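Local coordinates for putative N-acetylmuramoyl-L-alanine amidase (Neisseria meningitidis MC58, PDB 3CZX), which probably hydrolyses, as a zinc-dependent amidase, the link between N-acetylmuramoyl residues and L-amino acids in cell-wall glycopeptides, at residues 7-12 / 50-55; 31-36 / 77-82; 56-61 / 131-136; 63-68 / 137-142; 43-48 / 169-174. All blocks are in the same frame, centred on the assembly; numbering follows the deposited sequence.

From the N terminus, strand 6-10 first meets strand 49-51 in contact 1, which closes a loop holding helix 26-45. Contact 2 (31-36 / 77-82) starts from that helix and crosses contact 1; it ties the helix to the chain leaving strand 73-77, and both contacts reach the zinc. Contact 5 (43-48 / 169-174) also crosses contacts 1 and 2, closing the longest loop by joining the end of helix 26-45 to helix 152-177. Nested within that loop, contacts 3 and 4 cross each other and contact 2, but follow contact 1 in series. They bind helix 61-69 and its lead-in to the region around helix 134-138. Contacts 3 and 5 lie on opposite sides of the chain's centre.

Contact 1: 7-12 / 50-55; sequences CLTAGH and KTDGTG. With ZN (zinc ion), chain E.
The carboxylate of Asp52 has the methyl side of Thr9 over one face: Thr9 CB and CG2 stand almost directly above Asp52 CG, with CB 3.6 Å from it, and the two side chains run at about a right angle. Asp52 OD2 accepts the backbone N-H of Ala10 on the syn side, with the donor 26° out of the carboxylate plane; the N to OD2 distance is 3.1 Å and the bond is practically straight (178°). The other oxygen, OD1, forms a salt bridge with Arg34 of helix 26-45. Asp52 CG lies between its own backbone N and carbonyl carbon (chi1 55°), which turns the carboxylate back onto strand 6-10. Earlier in both strands the backbones pair directly, Leu8 N bonding to Lys50 O at 3.0 Å with Cys7 beside Lys50 in parallel register. The pairing stops soon afterwards: Thr51 OG1 accepts from Gly53 N at 2.9 Å, an ST turn that leads the chain off the sheet. Asp52 OD2 thus supplies the acceptor for Ala10 N where the strand pairing has lapsed. Further along, His12 NE2 binds zinc at 2.2 Å, with Glu26, His78 and two waters completing the site. Two parallel neighbouring strands linked through helix 26-45 form a beta-alpha-beta unit at the sheet edge, and the metal ligand following the first strand belongs to the zinc site of this amidase family.

Contact 2: 31-36 / 77-82; sequences QDMRNI and FHTNAA. With ZN (zinc ion), chain E.
A selenomethionine, Met33, lies across the ring of Phe77 and carries its methyl on to the backbone of a zinc ligand, in a contact without a single hydrogen bond between the segments. Met33 CB sits over one ring face, 4.0 Å from the Phe77 centroid and offset toward the rim, a CH-pi contact 26° off the normal. The selenium is farther out and oblique to the ring, 5.1 Å from the same centroid. A bend at its last torsion (chi3 -99°) then brings Met33 CE to 3.8 Å from His78 O and 4.0 Å from Thr79 CG2. Arg34 adds its backbone and CB, with CA 3.8 Å from Phe77 CD2, while its guanidinium leads away from the ring toward segment 50-55. All five touching residues are buried. On the far side of the chain His78 ND1 binds zinc at 2.2 Å, and His78 NE2 is hydrogen-bonded to Glu76, a second-shell partner that should help fix the ring's rotation. Thr79 O accepts from a water that also binds the metal. A Met-aromatic contact thus packs helix 26-45 against the end of strand 73-77, next to the zinc ligand His78.

Contact 3: 56-61 / 131-136; sequences KGNMPL and HSRLAY
Arg133, at the N-cap position of helix 134-138, reaches across to the loop that leads into helix 61-69, so the contact joins the starts of two helices near the zinc site. The polar part is an end-on grip of one carbonyl. NH1 and NH2 of Arg133 both donate to Met59 O, each at 3.1 Å and each somewhat bent. The oxygen lies within 6° of the guanidinium plane; NH2 approaches on a lone pair in the carbonyl plane, whereas NH1 is tilted 25° from it. Bends at chi2 and chi3 carry the group there, and the salt bridge of Arg133 NE with Glu76 gives the guanidinium a second hold. Asn58 OD1 lies over one face of the guanidinium, 3.5 Å from Arg133 NH1, without a hydrogen bond. Within the second segment, a type I turn from His131 to Leu134 sets up the helix start, and Arg133 N donates to His131 ND1 at 2.8 Å. The apolar part lies at the protein surface. Leu61, its CG anti to the backbone N (chi1 173°), straddles the methyl of Ala135: Leu61 CD1 and CD2 are each 3.6 Å from Ala135 CB.

Contact 4: 63-68 / 137-142; sequences DAVKLI and AQAGGI
This is apolar packing of helix 61-69 against the turn that ends helix 134-138 and leads into strand 142-145. No hydrogen bond passes between the segments, which bury 178 Å² in total. Two residues one helical turn apart on 63-68 do the work. Val65 touches with a single branch, CG2, which meets the methyl of Ala139 at 3.8 Å. Ile68 uses both of its arms: CG2 rests on backbone, 3.6 Å from each of Ala139 O, Gly140 C and Gly141 N, while CD1 reaches Gly141 CA at 3.9 Å. The first torsion of Ile68 (chi1 -65°) sets CG2 anti to the backbone N, and the extended second torsion (169°) carries CD1 onward, so both methyls meet the turn, overlapping at Gly141 N. Ala139 CB lies between the helix residues, touching Val65 CG2 as well as Ile68 CD1, the latter at 4.1 Å. The surface they meet is a Schellman motif. Gly140 has positive phi (99°) and donates its N-H to Ala137 O at 3.0 Å, and Gly141 N reaches back to Tyr136 O at 2.9 Å. Those bonds take up the two glycine N-H groups within the turn itself, in keeping with an approach of Ile68 without hydrogen bonds. Beyond the turn, Ile142 pairs through its backbone with Ala74 and Glu76 of strand 73-77. Ile68 also touches Ala74, wedged between the turn and that strand, and its carbonyl oxygen accepts a hydrogen bond from Ser71 OG.

Contact 5: 43-48 / 169-174; sequences NDYGLT and IADAIA
Tyr45, close to the end of helix 26-45, packs on helix 152-177, two helices on the same side of the central sheet. The tight part is a CH-pi contact: Ala174 CB lies 3.4 Å from the centroid of the Tyr45 ring and only 14° off its normal, so the methyl sits almost squarely over the ring's centre. With CG anti to the carbonyl carbon and the ring turned roughly perpendicular to that bend, Tyr45 presents this face to the helix. Leu47 arrives at the same methyl from beyond Gly46, where phi is positive and the helical course has been left; its CD1 is 4.1 Å from Ala174 CB. The hydroxyl end is wetter. Tyr45 OH donates to Asp171 OD1 over 2.6 Å, with that oxygen at the ring edge; the hydroxyl approaches from above the carboxylate plane, 49° out of it, and the ring and carboxylate planes are 73° apart. One water donates to both Tyr45 OH and Asp171 O, adding a second link between the hydroxyl and the helix. Asp44 keeps its distance from Asp171, the like charges being probably eased by the salt bridge of Asp44 with Arg167. A second water spans the two carboxylates, donating to Asp44 OD2 at 2.7 Å and to Asp171 OD1 at 2.8 Å.

Contact 1: 7-12 / 50-55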
# COMPACT_ATOMS: atom_id res chain seq x y z
N CYS A 7 -9.03 11.47 12.64
CA CYS A 7 -9.27 11.87 11.25
C CYS A 7 -7.95 11.73 10.50
O CYS A 7 -6.93 12.24 10.94
CB CYS A 7 -9.77 13.32 11.16
SG CYS A 7 -9.82 14.03 9.51
N LEU A 8 -7.96 10.98 9.40
CA LEU A 8 -6.80 10.86 8.53
C LEU A 8 -7.17 11.21 7.10
O LEU A 8 -8.14 10.61 6.56
CB LEU A 8 -6.28 9.42 8.55
CG LEU A 8 -5.85 8.82 9.89
CD1 LEU A 8 -5.39 7.39 9.69
CD2 LEU A 8 -4.71 9.61 10.61
N THR A 9 -6.43 12.13 6.48
CA THR A 9 -6.64 12.42 5.07
C THR A 9 -5.35 12.41 4.31
O THR A 9 -4.29 12.31 4.90
CB THR A 9 -7.38 13.77 4.92
OG1 THR A 9 -6.59 14.81 5.46
CG2 THR A 9 -8.74 13.68 5.70
N ALA A 10 -5.46 12.46 2.97
CA ALA A 10 -4.29 12.46 2.08
C ALA A 10 -4.27 13.77 1.34
O ALA A 10 -5.30 14.25 0.86
CB ALA A 10 -4.34 11.26 1.06
N GLY A 11 -3.09 14.34 1.19
CA GLY A 11 -2.93 15.51 0.35
C GLY A 11 -3.00 15.18 -1.12
O GLY A 11 -2.63 14.08 -1.55
N HIS A 12 -3.47 16.15 -1.89
CA HIS A 12 -3.39 16.13 -3.35
C HIS A 12 -4.30 15.08 -4.01
O HIS A 12 -4.99 14.31 -3.33
CB HIS A 12 -1.94 15.97 -3.79
CG HIS A 12 -1.01 16.97 -3.17
ND1 HIS A 12 -0.96 18.28 -3.58
CD2 HIS A 12 -0.12 16.85 -2.16
CE1 HIS A 12 -0.06 18.93 -2.85
NE2 HIS A 12 0.47 18.08 -2.00
N LYS A 50 -12.04 8.38 10.80
CA LYS A 50 -12.75 9.01 9.69
C LYS A 50 -11.74 9.48 8.67
O LYS A 50 -10.77 10.10 9.01
CB LYS A 50 -13.62 10.16 10.19
CG LYS A 50 -14.64 9.72 11.23
CD LYS A 50 -15.75 10.71 11.47
CE LYS A 50 -16.42 10.46 12.85
NZ LYS A 50 -17.68 11.25 12.96
N THR A 51 -12.01 9.20 7.40
CA THR A 51 -11.10 9.57 6.33
C THR A 51 -11.83 10.26 5.18
O THR A 51 -13.07 10.35 5.16
CB THR A 51 -10.38 8.32 5.78
OG1 THR A 51 -11.34 7.53 5.05
CG2 THR A 51 -9.79 7.46 6.89
N ASP A 52 -11.02 10.71 4.23
CA ASP A 52 -11.47 11.12 2.90
C ASP A 52 -11.49 9.94 1.91
O ASP A 52 -11.36 10.15 0.69
CB ASP A 52 -10.57 12.22 2.38
CG ASP A 52 -9.05 11.82 2.36
OD1 ASP A 52 -8.68 10.88 3.07
OD2 ASP A 52 -8.26 12.50 1.67
N GLY A 53 -11.62 8.73 2.41
CA GLY A 53 -11.72 7.50 1.60
C GLY A 53 -10.43 6.74 1.40
O GLY A 53 -9.44 6.96 2.09
N THR A 54 -10.44 5.81 0.45
CA THR A 54 -9.27 4.98 0.13
C THR A 54 -8.61 5.35 -1.21
O THR A 54 -7.56 4.80 -1.54
CB THR A 54 -9.63 3.48 0.16
OG1 THR A 54 -10.55 3.15 -0.89
CG2 THR A 54 -10.27 3.13 1.47
N GLY A 55 -9.23 6.29 -1.92
CA GLY A 55 -8.69 6.77 -3.21
C GLY A 55 -7.71 7.90 -3.00
O GLY A 55 -7.02 7.94 -1.99
ZN ZN E . 1.80 18.45 -0.29
O HOH W 1 1.48 20.72 -0.37
O HOH W 2 3.52 19.12 0.93

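Contact 2: 31-36 / 77-82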
# COMPACT_ATOMS: atom_id res chain seq x y z
N GLN A 31 -1.82 8.76 -0.26
CA GLN A 31 -2.87 7.75 -0.27
C GLN A 31 -2.39 6.50 0.49
O GLN A 31 -3.13 5.98 1.32
CB GLN A 31 -3.24 7.40 -1.73
CG GLN A 31 -4.10 6.20 -1.90
CD GLN A 31 -4.41 5.91 -3.35
OE1 GLN A 31 -3.58 6.17 -4.21
NE2 GLN A 31 -5.61 5.39 -3.62
N ASP A 32 -1.19 6.02 0.22
CA ASP A 32 -0.69 4.82 0.89
C ASP A 32 -0.60 5.09 2.39
O ASP A 32 -1.01 4.25 3.21
CB ASP A 32 0.70 4.41 0.42
CG ASP A 32 0.69 3.64 -0.89
OD1 ASP A 32 -0.42 3.27 -1.35
OD2 ASP A 32 1.81 3.45 -1.45
N MSE A 33 -0.00 6.23 2.78
CA MSE A 33 0.13 6.51 4.21
C MSE A 33 -1.21 6.54 4.91
O MSE A 33 -1.36 5.91 5.98
CB MSE A 33 0.89 7.81 4.46
CG MSE A 33 2.32 7.71 4.08
SE MSE A 33 3.42 9.28 4.52
CE MSE A 33 3.43 10.11 2.74
N ARG A 34 -2.17 7.26 4.35
CA ARG A 34 -3.51 7.37 4.97
C ARG A 34 -4.16 5.97 5.05
O ARG A 34 -4.65 5.55 6.11
CB ARG A 34 -4.39 8.38 4.23
CG ARG A 34 -5.84 8.39 4.69
CD ARG A 34 -6.79 7.82 3.64
NE ARG A 34 -7.09 8.82 2.63
CZ ARG A 34 -7.05 8.62 1.31
NH1 ARG A 34 -7.36 9.62 0.52
NH2 ARG A 34 -6.64 7.48 0.80
N ASN A 35 -4.14 5.23 3.94
CA ASN A 35 -4.82 3.92 3.91
C ASN A 35 -4.23 2.94 4.89
O ASN A 35 -4.97 2.18 5.56
CB ASN A 35 -4.81 3.34 2.48
CG ASN A 35 -5.81 4.01 1.56
OD1 ASN A 35 -6.61 4.82 1.99
ND2 ASN A 35 -5.75 3.69 0.25
N ILE A 36 -2.91 2.88 4.94
CA ILE A 36 -2.21 1.88 5.76
C ILE A 36 -2.40 2.23 7.22
O ILE A 36 -2.72 1.39 8.07
CB ILE A 36 -0.76 1.72 5.40
CG1 ILE A 36 -0.64 1.23 3.94
CG2 ILE A 36 -0.06 0.77 6.33
CD1 ILE A 36 0.78 1.29 3.44
N PHE A 77 -1.60 13.59 5.38
CA PHE A 77 -0.30 13.13 4.98
C PHE A 77 0.13 13.81 3.68
O PHE A 77 -0.63 13.89 2.71
CB PHE A 77 -0.26 11.59 4.82
CG PHE A 77 -0.53 10.85 6.10
CD1 PHE A 77 0.48 10.56 7.00
CD2 PHE A 77 -1.80 10.43 6.40
CE1 PHE A 77 0.19 9.85 8.18
CE2 PHE A 77 -2.11 9.74 7.59
CZ PHE A 77 -1.11 9.47 8.46
N HIS A 78 1.35 14.32 3.72
CA HIS A 78 2.02 14.97 2.60
C HIS A 78 3.46 14.50 2.54
O HIS A 78 3.93 13.82 3.46
CB HIS A 78 2.06 16.47 2.82
CG HIS A 78 0.76 17.16 2.56
ND1 HIS A 78 0.53 17.89 1.41
CD2 HIS A 78 -0.38 17.21 3.27
CE1 HIS A 78 -0.72 18.32 1.41
NE2 HIS A 78 -1.29 17.94 2.53
N THR A 79 4.16 14.84 1.44
CA THR A 79 5.61 14.75 1.40
C THR A 79 6.19 16.15 1.23
O THR A 79 5.59 17.01 0.52
CB THR A 79 6.15 13.86 0.25
OG1 THR A 79 5.73 14.40 -1.01
CG2 THR A 79 5.60 12.49 0.33
N ASN A 80 7.33 16.39 1.87
CA ASN A 80 8.09 17.60 1.68
C ASN A 80 8.81 17.54 0.34
O ASN A 80 8.81 16.51 -0.33
CB ASN A 80 9.03 17.86 2.85
CG ASN A 80 9.10 19.32 3.23
OD1 ASN A 80 9.02 20.21 2.36
ND2 ASN A 80 9.22 19.59 4.54
N ALA A 81 9.34 18.67 -0.11
CA ALA A 81 10.07 18.74 -1.36
C ALA A 81 10.95 19.99 -1.33
O ALA A 81 10.54 21.02 -0.82
CB ALA A 81 9.11 18.82 -2.53
N ALA A 82 12.13 19.88 -1.92
CA ALA A 82 13.05 21.00 -2.11
C ALA A 82 13.79 20.83 -3.43
O ALA A 82 13.98 19.70 -3.92
CB ALA A 82 14.04 21.10 -0.99
ZN ZN E . 1.80 18.45 -0.29
O HOH W 2 3.52 19.12 0.93
O HOH W 1 1.48 20.72 -0.37

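Contact 3: 56-61 / 131-136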
# COMPACT_ATOMS: atom_id res chain seq x y z
N LYS A 56 -7.60 8.80 -3.97
CA LYS A 56 -6.69 9.95 -3.81
C LYS A 56 -7.30 10.97 -2.82
O LYS A 56 -8.44 10.83 -2.39
CB LYS A 56 -6.39 10.62 -5.15
CG LYS A 56 -5.97 9.67 -6.27
CD LYS A 56 -4.74 8.85 -5.98
CE LYS A 56 -4.39 7.95 -7.15
NZ LYS A 56 -3.32 7.02 -6.86
N GLY A 57 -6.54 11.97 -2.44
CA GLY A 57 -7.00 12.90 -1.41
C GLY A 57 -7.45 14.25 -1.94
O GLY A 57 -8.17 14.31 -2.95
N ASN A 58 -7.03 15.31 -1.23
CA ASN A 58 -7.43 16.70 -1.49
C ASN A 58 -8.92 16.99 -1.30
O ASN A 58 -9.56 17.63 -2.15
CB ASN A 58 -7.00 17.15 -2.89
CG ASN A 58 -7.05 18.65 -3.05
OD1 ASN A 58 -6.56 19.41 -2.19
ND2 ASN A 58 -7.67 19.10 -4.15
N MSE A 59 -9.47 16.52 -0.18
CA MSE A 59 -10.86 16.79 0.19
C MSE A 59 -11.00 18.30 0.33
O MSE A 59 -10.11 18.94 0.89
CB MSE A 59 -11.21 16.10 1.52
CG MSE A 59 -12.51 16.56 2.20
SE MSE A 59 -12.86 15.65 3.92
CE MSE A 59 -13.69 14.02 3.20
N PRO A 60 -12.12 18.86 -0.16
CA PRO A 60 -12.31 20.31 -0.06
C PRO A 60 -12.09 20.80 1.36
O PRO A 60 -12.56 20.17 2.30
CB PRO A 60 -13.78 20.49 -0.47
CG PRO A 60 -14.06 19.36 -1.36
CD PRO A 60 -13.27 18.21 -0.83
N LEU A 61 -11.37 21.92 1.48
CA LEU A 61 -11.04 22.52 2.78
C LEU A 61 -12.26 22.63 3.69
O LEU A 61 -12.20 22.23 4.85
CB LEU A 61 -10.36 23.89 2.56
CG LEU A 61 -10.02 24.83 3.72
CD1 LEU A 61 -9.05 24.19 4.73
CD2 LEU A 61 -9.45 26.14 3.18
N HIS A 131 2.51 26.62 3.15
CA HIS A 131 2.01 25.32 2.66
C HIS A 131 0.70 25.44 1.89
O HIS A 131 -0.15 26.24 2.25
CB HIS A 131 1.84 24.33 3.84
CG HIS A 131 1.76 22.89 3.40
ND1 HIS A 131 0.56 22.30 3.05
CD2 HIS A 131 2.71 21.95 3.22
CE1 HIS A 131 0.79 21.04 2.68
NE2 HIS A 131 2.09 20.81 2.78
N SER A 132 0.53 24.63 0.84
CA SER A 132 -0.76 24.56 0.10
C SER A 132 -1.98 24.27 0.98
O SER A 132 -3.10 24.70 0.68
CB SER A 132 -0.68 23.52 -1.04
OG SER A 132 -0.81 22.18 -0.59
N ARG A 133 -1.76 23.55 2.09
CA ARG A 133 -2.82 23.20 3.01
C ARG A 133 -2.55 23.81 4.39
O ARG A 133 -3.00 23.27 5.41
CB ARG A 133 -2.94 21.67 3.12
CG ARG A 133 -3.27 20.99 1.80
CD ARG A 133 -4.74 21.14 1.48
NE ARG A 133 -5.52 20.04 2.03
CZ ARG A 133 -6.80 19.80 1.77
NH1 ARG A 133 -7.50 20.62 1.00
NH2 ARG A 133 -7.40 18.74 2.31
N LEU A 134 -1.84 24.94 4.42
CA LEU A 134 -1.66 25.70 5.66
C LEU A 134 -3.00 25.94 6.35
O LEU A 134 -3.08 25.88 7.59
CB LEU A 134 -0.98 27.04 5.37
CG LEU A 134 -0.55 27.91 6.55
CD1 LEU A 134 0.42 27.19 7.47
CD2 LEU A 134 0.09 29.19 6.00
N ALA A 135 -4.06 26.17 5.56
CA ALA A 135 -5.42 26.33 6.14
C ALA A 135 -5.89 25.16 7.01
O ALA A 135 -6.60 25.35 8.01
CB ALA A 135 -6.45 26.60 5.03
N TYR A 136 -5.47 23.94 6.62
CA TYR A 136 -5.75 22.70 7.38
C TYR A 136 -5.04 22.75 8.73
O TYR A 136 -5.64 22.43 9.76
CB TYR A 136 -5.26 21.50 6.56
CG TYR A 136 -5.64 20.10 7.02
CD1 TYR A 136 -6.64 19.37 6.37
CD2 TYR A 136 -4.93 19.46 8.04
CE1 TYR A 136 -6.97 18.07 6.75
CE2 TYR A 136 -5.26 18.19 8.44
CZ TYR A 136 -6.27 17.48 7.79
OH TYR A 136 -6.58 16.18 8.13

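Contact 4: 63-68 / 137-142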
# COMPACT_ATOMS: atom_id res chain seq x y z
N ASP A 63 -14.93 20.87 3.78
CA ASP A 63 -15.29 19.55 4.28
C ASP A 63 -14.25 18.99 5.25
O ASP A 63 -14.59 18.34 6.24
CB ASP A 63 -15.45 18.57 3.12
CG ASP A 63 -16.66 18.87 2.27
OD1 ASP A 63 -17.76 18.89 2.85
OD2 ASP A 63 -16.51 19.09 1.05
N ALA A 64 -12.99 19.25 4.93
CA ALA A 64 -11.88 18.80 5.78
C ALA A 64 -11.99 19.42 7.16
O ALA A 64 -11.86 18.73 8.19
CB ALA A 64 -10.54 19.15 5.14
N VAL A 65 -12.24 20.73 7.18
CA VAL A 65 -12.30 21.48 8.44
C VAL A 65 -13.43 20.99 9.31
O VAL A 65 -13.29 20.91 10.54
CB VAL A 65 -12.44 22.98 8.18
CG1 VAL A 65 -12.83 23.74 9.46
CG2 VAL A 65 -11.13 23.53 7.58
N LYS A 66 -14.56 20.64 8.69
CA LYS A 66 -15.65 20.04 9.43
C LYS A 66 -15.18 18.76 10.13
O LYS A 66 -15.54 18.52 11.29
CB LYS A 66 -16.83 19.74 8.50
CG LYS A 66 -18.06 19.20 9.21
CD LYS A 66 -19.32 19.33 8.32
CE LYS A 66 -20.57 18.73 8.99
NZ LYS A 66 -21.71 18.64 8.02
N LEU A 67 -14.38 17.94 9.44
CA LEU A 67 -13.83 16.69 10.02
C LEU A 67 -12.83 16.99 11.12
O LEU A 67 -12.79 16.31 12.14
CB LEU A 67 -13.13 15.82 8.96
CG LEU A 67 -13.94 14.91 8.05
CD1 LEU A 67 -13.01 14.03 7.23
CD2 LEU A 67 -14.87 14.07 8.89
N ILE A 68 -12.00 18.01 10.91
CA ILE A 68 -11.01 18.38 11.94
C ILE A 68 -11.76 18.72 13.22
O ILE A 68 -11.44 18.22 14.30
CB ILE A 68 -10.15 19.57 11.52
CG1 ILE A 68 -9.29 19.22 10.31
CG2 ILE A 68 -9.28 20.00 12.68
CD1 ILE A 68 -8.61 20.41 9.68
N ALA A 137 -3.78 23.16 8.70
CA ALA A 137 -2.98 23.34 9.93
C ALA A 137 -3.57 24.46 10.79
O ALA A 137 -3.76 24.29 12.00
CB ALA A 137 -1.50 23.63 9.58
N GLN A 138 -3.88 25.60 10.17
CA GLN A 138 -4.51 26.72 10.91
C GLN A 138 -5.82 26.34 11.59
O GLN A 138 -6.13 26.82 12.71
CB GLN A 138 -4.70 27.93 9.99
CG GLN A 138 -3.38 28.52 9.55
CD GLN A 138 -3.51 29.58 8.48
OE1 GLN A 138 -4.46 29.57 7.68
NE2 GLN A 138 -2.54 30.49 8.43
N ALA A 139 -6.58 25.45 10.95
CA ALA A 139 -7.86 25.00 11.50
C ALA A 139 -7.72 23.99 12.63
O ALA A 139 -8.73 23.56 13.18
CB ALA A 139 -8.72 24.42 10.39
N GLY A 140 -6.48 23.60 12.96
CA GLY A 140 -6.22 22.64 14.02
C GLY A 140 -5.98 21.20 13.57
O GLY A 140 -5.94 20.28 14.38
N GLY A 141 -5.82 21.01 12.27
CA GLY A 141 -5.34 19.74 11.75
C GLY A 141 -3.81 19.76 11.75
O GLY A 141 -3.19 20.82 11.93
N ILE A 142 -3.23 18.61 11.47
CA ILE A 142 -1.76 18.44 11.42
C ILE A 142 -1.38 18.08 9.99
O ILE A 142 -1.88 17.08 9.46
CB ILE A 142 -1.34 17.29 12.35
CG1 ILE A 142 -1.74 17.59 13.81
CG2 ILE A 142 0.19 16.99 12.26
CD1 ILE A 142 -1.57 16.40 14.72

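Contact 5: 43-48 / 169-174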
# COMPACT_ATOMS: atom_id res chain seq x y z
N ASN A 43 -8.00 -2.31 12.23
CA ASN A 43 -7.76 -3.77 12.46
C ASN A 43 -7.17 -4.17 13.77
O ASN A 43 -7.69 -5.08 14.43
CB ASN A 43 -6.82 -4.34 11.40
CG ASN A 43 -7.36 -4.20 10.02
OD1 ASN A 43 -8.55 -3.98 9.84
ND2 ASN A 43 -6.48 -4.34 9.01
N ASP A 44 -6.05 -3.56 14.13
CA ASP A 44 -5.32 -4.00 15.30
C ASP A 44 -5.92 -3.45 16.59
O ASP A 44 -5.77 -4.07 17.66
CB ASP A 44 -3.83 -3.59 15.24
CG ASP A 44 -3.07 -4.34 14.19
OD1 ASP A 44 -3.70 -5.00 13.33
OD2 ASP A 44 -1.83 -4.28 14.25
N TYR A 45 -6.57 -2.29 16.50
CA TYR A 45 -7.03 -1.59 17.69
C TYR A 45 -8.52 -1.34 17.81
O TYR A 45 -8.97 -0.90 18.87
CB TYR A 45 -6.30 -0.25 17.83
CG TYR A 45 -4.78 -0.39 17.95
CD1 TYR A 45 -4.18 -0.55 19.19
CD2 TYR A 45 -3.97 -0.34 16.81
CE1 TYR A 45 -2.81 -0.67 19.31
CE2 TYR A 45 -2.56 -0.43 16.91
CZ TYR A 45 -2.00 -0.62 18.17
OH TYR A 45 -0.63 -0.71 18.38
N GLY A 46 -9.29 -1.58 16.75
CA GLY A 46 -10.73 -1.31 16.76
C GLY A 46 -11.13 0.15 16.95
O GLY A 46 -12.25 0.46 17.41
N LEU A 47 -10.24 1.07 16.58
CA LEU A 47 -10.46 2.49 16.77
C LEU A 47 -11.32 3.10 15.66
O LEU A 47 -11.40 2.55 14.54
CB LEU A 47 -9.09 3.22 16.86
CG LEU A 47 -8.33 2.86 18.13
CD1 LEU A 47 -6.86 3.35 18.12
CD2 LEU A 47 -9.03 3.38 19.39
N THR A 48 -11.98 4.20 15.99
CA THR A 48 -12.79 4.97 15.06
C THR A 48 -11.88 5.90 14.29
O THR A 48 -11.26 6.80 14.87
CB THR A 48 -13.79 5.87 15.78
OG1 THR A 48 -14.69 5.06 16.53
CG2 THR A 48 -14.59 6.67 14.81
N ILE A 169 3.57 4.55 12.95
CA ILE A 169 2.72 5.74 13.13
C ILE A 169 1.41 5.34 13.84
O ILE A 169 1.01 5.94 14.85
CB ILE A 169 2.44 6.44 11.76
CG1 ILE A 169 3.71 7.09 11.20
CG2 ILE A 169 1.28 7.49 11.89
CD1 ILE A 169 3.60 7.52 9.70
N ALA A 170 0.76 4.31 13.32
CA ALA A 170 -0.49 3.79 13.87
C ALA A 170 -0.27 3.40 15.34
O ALA A 170 -1.07 3.74 16.22
CB ALA A 170 -0.98 2.60 13.03
N ASP A 171 0.78 2.63 15.61
CA ASP A 171 1.04 2.17 16.98
C ASP A 171 1.24 3.35 17.96
O ASP A 171 0.82 3.28 19.15
CB ASP A 171 2.27 1.26 17.03
CG ASP A 171 2.03 -0.13 16.46
OD1 ASP A 171 0.86 -0.58 16.31
OD2 ASP A 171 3.06 -0.77 16.16
N ALA A 172 1.92 4.39 17.49
CA ALA A 172 2.18 5.58 18.30
C ALA A 172 0.88 6.35 18.61
O ALA A 172 0.72 6.90 19.71
CB ALA A 172 3.23 6.49 17.63
N ILE A 173 -0.02 6.42 17.63
CA ILE A 173 -1.31 7.07 17.82
C ILE A 173 -2.09 6.29 18.86
O ILE A 173 -2.52 6.86 19.83
CB ILE A 173 -2.11 7.20 16.48
CG1 ILE A 173 -1.44 8.16 15.51
CG2 ILE A 173 -3.54 7.68 16.73
CD1 ILE A 173 -1.99 8.10 14.09
N ALA A 174 -2.17 4.98 18.69
CA ALA A 174 -2.90 4.14 19.64
C ALA A 174 -2.31 4.26 21.03
O ALA A 174 -3.04 4.42 22.01
CB ALA A 174 -2.91 2.70 19.18
O HOH W 3 0.40 -2.98 15.01
O HOH W 4 0.46 0.90 20.49